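Local coordinates for cell wall surface anchor family protein (Streptococcus agalactiae serogroup V, PDB 3TVY) that forms the adhesive tip of the group B streptococcal pilus, this piece being its metal-binding von Willebrand factor A-type domain, which probably contacts host surfaces, at residues A[176-181]-A[222-227]; A[72-77]-A[277-282]. All coordinates share one frame; numbering follows the deposited sequence.

Contact 1: A[176-181]-A[222-227]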
# COMPACT_ATOMS: atom_id res chain seq x y z
N PRO A 176 0.03 4.45 -3.72
CA PRO A 176 -0.73 3.39 -3.06
C PRO A 176 -1.86 2.87 -3.94
O PRO A 176 -2.52 3.65 -4.62
CB PRO A 176 -1.34 4.09 -1.83
CG PRO A 176 -1.26 5.61 -2.19
CD PRO A 176 0.03 5.69 -2.94
N THR A 177 -2.07 1.58 -3.89
CA THR A 177 -3.20 0.92 -4.56
C THR A 177 -4.07 0.19 -3.54
O THR A 177 -4.94 -0.62 -3.89
CB THR A 177 -2.70 -0.03 -5.66
OG1 THR A 177 -1.80 -1.00 -5.10
CG2 THR A 177 -2.01 0.77 -6.78
N MET A 178 -3.84 0.47 -2.26
CA MET A 178 -4.66 -0.09 -1.16
C MET A 178 -4.61 0.96 -0.06
O MET A 178 -3.70 1.80 -0.08
CB MET A 178 -4.07 -1.39 -0.63
CG MET A 178 -4.07 -2.57 -1.67
SD MET A 178 -3.03 -3.94 -1.12
CE MET A 178 -3.99 -4.55 0.26
N SER A 179 -5.56 0.90 0.87
CA SER A 179 -5.63 1.86 2.00
C SER A 179 -6.48 1.31 3.14
O SER A 179 -7.29 0.40 2.93
CB SER A 179 -6.17 3.23 1.53
OG SER A 179 -7.44 3.12 0.91
N TYR A 180 -6.30 1.81 4.36
CA TYR A 180 -7.28 1.48 5.38
C TYR A 180 -8.46 2.41 5.21
O TYR A 180 -8.30 3.57 4.79
CB TYR A 180 -6.73 1.57 6.81
CG TYR A 180 -5.86 0.40 7.19
CD1 TYR A 180 -6.40 -0.89 7.32
CD2 TYR A 180 -4.49 0.58 7.43
CE1 TYR A 180 -5.57 -1.99 7.69
CE2 TYR A 180 -3.68 -0.50 7.79
CZ TYR A 180 -4.22 -1.76 7.93
OH TYR A 180 -3.38 -2.80 8.27
N ALA A 181 -9.64 1.90 5.57
CA ALA A 181 -10.91 2.64 5.45
C ALA A 181 -11.10 3.67 6.57
O ALA A 181 -10.94 3.33 7.74
CB ALA A 181 -12.06 1.68 5.50
N GLN A 222 -10.18 -8.59 5.09
CA GLN A 222 -11.59 -8.30 5.36
C GLN A 222 -11.94 -6.81 5.35
O GLN A 222 -13.10 -6.43 5.12
CB GLN A 222 -12.00 -8.89 6.73
CG GLN A 222 -11.91 -10.40 6.84
CD GLN A 222 -13.09 -11.08 6.19
OE1 GLN A 222 -13.90 -10.44 5.54
NE2 GLN A 222 -13.19 -12.37 6.37
N ILE A 223 -10.95 -5.95 5.65
CA ILE A 223 -11.26 -4.56 5.98
C ILE A 223 -10.61 -3.48 5.10
O ILE A 223 -11.04 -2.33 5.11
CB ILE A 223 -10.92 -4.25 7.49
CG1 ILE A 223 -9.41 -4.24 7.74
CG2 ILE A 223 -11.68 -5.20 8.42
CD1 ILE A 223 -9.03 -3.78 9.15
N VAL A 224 -9.57 -3.85 4.37
CA VAL A 224 -8.82 -2.87 3.60
C VAL A 224 -9.55 -2.50 2.30
O VAL A 224 -10.33 -3.30 1.77
CB VAL A 224 -7.36 -3.32 3.28
CG1 VAL A 224 -6.55 -3.48 4.58
CG2 VAL A 224 -7.33 -4.59 2.45
N LYS A 225 -9.34 -1.26 1.84
CA LYS A 225 -9.82 -0.83 0.55
C LYS A 225 -8.74 -1.11 -0.53
O LYS A 225 -7.54 -0.93 -0.27
CB LYS A 225 -10.20 0.67 0.58
CG LYS A 225 -11.30 1.03 1.64
CD LYS A 225 -12.72 0.59 1.20
CE LYS A 225 -13.77 0.87 2.28
NZ LYS A 225 -15.09 0.45 1.77
N GLY A 226 -9.15 -1.54 -1.72
CA GLY A 226 -8.21 -1.75 -2.84
C GLY A 226 -7.57 -3.14 -2.85
O GLY A 226 -7.46 -3.79 -1.80
N ASP A 227 -7.15 -3.61 -4.03
CA ASP A 227 -6.45 -4.88 -4.12
C ASP A 227 -5.25 -4.79 -5.06
O ASP A 227 -4.77 -5.81 -5.56
CB ASP A 227 -7.41 -5.99 -4.59
CG ASP A 227 -7.97 -5.72 -5.98
OD1 ASP A 227 -7.73 -4.63 -6.52
OD2 ASP A 227 -8.69 -6.62 -6.52
O HOH W 1 -6.87 -1.18 -5.89
O HOH W 2 -9.60 -0.68 6.64
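Ser179 and Lys225 face each other as a single antiparallel, hydrogen-bonded pair: Ser179 N donates to Lys225 O and Lys225 N to Ser179 O, both at 2.9 Å. Lys225 O also takes a CA-H...O contact from Met178 CA at 3.1 Å. The Met178 side chain then climbs along the partner backbone: CB lies near Lys225 O, CG rests 3.6 Å from Gly226 O, and a bend at chi3 (69°) swings CE back to Val224 CG2, 4.0 Å away. The other branch of Val224 serves Tyr180, its CG1 meeting Tyr180 CE1 at 3.6 Å, where Ile223 CD1 joins from farther along; both valine contacts hold for the conformer given here, one of two modelled. The Tyr180 hydroxyl is held beyond this contact by Asp220 and Lys147. On the Lys225 side, a turn at chi2 (-75°) folds the aliphatic chain over Ala181, with CE 3.7 Å from Ala181 CB. Waters lengthen the pairing at both ends, one joining Thr177 O to Asp227 N, the other Ala181 N to Ile223 O. Thr177 OG1 bonds to the backbone N of Thr143, a magnesium ligand in another structure of this protein. The arrangement is an isolated antiparallel beta bridge, tying the loop after strand 165-172, beside the metal site of a vWFA fold, to the end of helix 220-223.

Contact 2: A[72-77]-A[277-282]; sequences TVSKGV and RDYNWV
Arg277 reaches across to the 72-77 segment and donates from NH1 to Lys75 O at 2.8 Å, the oxygen at the guanidinium edge. That oxygen lies in the guanidinium plane, but NH1 stands 35° out of the carbonyl plane, and the N-H...O angle is 153°. A bend at chi3 (63°) turns the guanidinium toward this carbonyl. Behind it, CG of the same arginine packs against two backbone oxygens, 3.4 Å from both Gly76 O and Val77 O. Tyr279 flanks the arginine, its CE2 lying 3.5 Å above one guanidinium face and displaced toward the rim; the ring in turn receives Arg277 CB over one of its own faces. Across the contact, Tyr279 CE2 touches Ser74 CB at 3.6 Å, and the hydroxyl comes near Lys75 CA. A water that accepts from Arg277 N probably links it to Gly76 O. Farther out, Thr96 O offers NH1 a second, weak bond, and Ser74 OG donates to Tyr221 O. Tyr279 OH bonds to Asp227 OD2, and Lys75 NZ to Asp227 O, which helps to fix both the ring and the lysine. Asn280 N closes back on Arg277 O at 2.9 Å in the short 3-10 turn carrying Tyr279. The whole is an arginine side chain hydrogen-bonded to a backbone carbonyl at the break in strand 70-78, joining it to the turn after strand 271-276, its antiparallel neighbour in the second sheet of this pilin domain.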
# COMPACT_ATOMS: atom_id res chain seq x y z
N THR A 72 -2.87 -12.53 4.42
CA THR A 72 -3.97 -12.89 3.50
C THR A 72 -4.36 -11.67 2.65
O THR A 72 -4.45 -10.55 3.16
CB THR A 72 -5.20 -13.44 4.27
OG1 THR A 72 -4.82 -14.62 4.98
CG2 THR A 72 -6.33 -13.78 3.29
N VAL A 73 -4.58 -11.88 1.35
CA VAL A 73 -5.06 -10.79 0.50
C VAL A 73 -6.33 -11.23 -0.20
O VAL A 73 -6.50 -12.44 -0.44
CB VAL A 73 -3.97 -10.31 -0.53
CG1 VAL A 73 -2.88 -9.52 0.18
CG2 VAL A 73 -3.38 -11.47 -1.34
N SER A 74 -7.23 -10.28 -0.50
CA SER A 74 -8.45 -10.56 -1.29
C SER A 74 -8.18 -10.16 -2.75
O SER A 74 -7.53 -9.13 -2.99
CB SER A 74 -9.65 -9.76 -0.78
OG SER A 74 -10.02 -10.11 0.55
N LYS A 75 -8.72 -10.94 -3.69
CA LYS A 75 -8.62 -10.67 -5.13
C LYS A 75 -9.90 -11.06 -5.85
O LYS A 75 -10.79 -11.66 -5.25
CB LYS A 75 -7.45 -11.45 -5.74
CG LYS A 75 -6.07 -11.15 -5.15
CD LYS A 75 -5.56 -9.75 -5.58
CE LYS A 75 -4.20 -9.48 -4.94
NZ LYS A 75 -3.50 -8.21 -5.41
N GLY A 76 -9.97 -10.75 -7.15
CA GLY A 76 -11.06 -11.23 -8.02
C GLY A 76 -12.08 -10.14 -8.30
O GLY A 76 -11.86 -8.96 -7.95
N VAL A 77 -13.19 -10.54 -8.93
CA VAL A 77 -14.28 -9.61 -9.25
C VAL A 77 -15.54 -10.14 -8.59
O VAL A 77 -15.46 -11.00 -7.70
CB VAL A 77 -14.42 -9.37 -10.81
CG1 VAL A 77 -13.25 -8.58 -11.31
CG2 VAL A 77 -14.52 -10.71 -11.57
N ARG A 277 -15.10 -5.74 -7.00
CA ARG A 277 -15.45 -6.12 -5.63
C ARG A 277 -15.63 -4.84 -4.78
O ARG A 277 -14.97 -3.83 -5.05
CB ARG A 277 -14.40 -7.07 -5.06
CG ARG A 277 -14.34 -8.45 -5.71
CD ARG A 277 -13.48 -9.44 -4.91
NE ARG A 277 -14.01 -9.70 -3.57
CZ ARG A 277 -13.47 -10.54 -2.69
NH1 ARG A 277 -12.36 -11.24 -2.98
NH2 ARG A 277 -14.03 -10.67 -1.50
N ASP A 278 -16.49 -4.84 -3.77
CA ASP A 278 -16.87 -3.53 -3.21
C ASP A 278 -15.77 -2.76 -2.43
O ASP A 278 -15.93 -1.57 -2.15
CB ASP A 278 -18.24 -3.52 -2.51
CG ASP A 278 -18.29 -4.33 -1.23
OD1 ASP A 278 -17.24 -4.71 -0.67
OD2 ASP A 278 -19.41 -4.58 -0.76
N TYR A 279 -14.65 -3.43 -2.15
CA TYR A 279 -13.49 -2.74 -1.56
C TYR A 279 -12.78 -1.83 -2.57
O TYR A 279 -11.89 -1.05 -2.20
CB TYR A 279 -12.52 -3.74 -0.89
CG TYR A 279 -12.05 -4.87 -1.77
CD1 TYR A 279 -11.36 -4.59 -2.95
CD2 TYR A 279 -12.27 -6.23 -1.43
CE1 TYR A 279 -10.88 -5.59 -3.76
CE2 TYR A 279 -11.77 -7.26 -2.28
CZ TYR A 279 -11.08 -6.91 -3.45
OH TYR A 279 -10.57 -7.83 -4.36
N ASN A 280 -13.18 -1.92 -3.83
CA ASN A 280 -12.65 -1.09 -4.90
C ASN A 280 -13.59 0.03 -5.36
O ASN A 280 -13.30 0.73 -6.33
CB ASN A 280 -12.33 -1.97 -6.13
CG ASN A 280 -10.86 -2.37 -6.25
OD1 ASN A 280 -10.53 -3.33 -6.95
ND2 ASN A 280 -9.99 -1.66 -5.60
N TRP A 281 -14.73 0.18 -4.69
CA TRP A 281 -15.73 1.21 -5.02
C TRP A 281 -15.48 2.50 -4.28
O TRP A 281 -15.06 2.48 -3.11
CB TRP A 281 -17.14 0.79 -4.59
CG TRP A 281 -17.74 -0.46 -5.19
CD1 TRP A 281 -17.20 -1.28 -6.16
CD2 TRP A 281 -19.02 -1.03 -4.85
NE1 TRP A 281 -18.07 -2.34 -6.42
CE2 TRP A 281 -19.19 -2.19 -5.64
CE3 TRP A 281 -20.04 -0.66 -3.94
CZ2 TRP A 281 -20.36 -3.00 -5.55
CZ3 TRP A 281 -21.19 -1.47 -3.86
CH2 TRP A 281 -21.34 -2.61 -4.67
N VAL A 282 -15.85 3.62 -4.90
CA VAL A 282 -16.00 4.87 -4.16
C VAL A 282 -16.83 4.61 -2.91
O VAL A 282 -17.85 3.87 -2.92
CB VAL A 282 -16.64 5.99 -5.03
CG1 VAL A 282 -17.08 7.15 -4.17
CG2 VAL A 282 -15.64 6.48 -6.08
O HOH W 3 -12.31 -6.23 -7.66

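The centres of the two contacts lie about 8 Å apart. In chain order come 72-77, 176-181, 222-227 and 277-282, so contact 1 is nested inside the loop that contact 2 closes. They meet directly: Gly226 N lies 2.8 Å from Tyr279 O, a probable backbone hydrogen bond, so segment 222-227 touches both 176-181 and the segments of contact 2. Contact 1 is buried and linked to the loop after strand 165-172 of the central parallel sheet, near the magnesium site; contact 2 lies nearer the surface, on the antiparallel sheet of strands 70-78 and 271-276. Together they connect the metal-site side of the parallel sheet with the antiparallel sheet beside it.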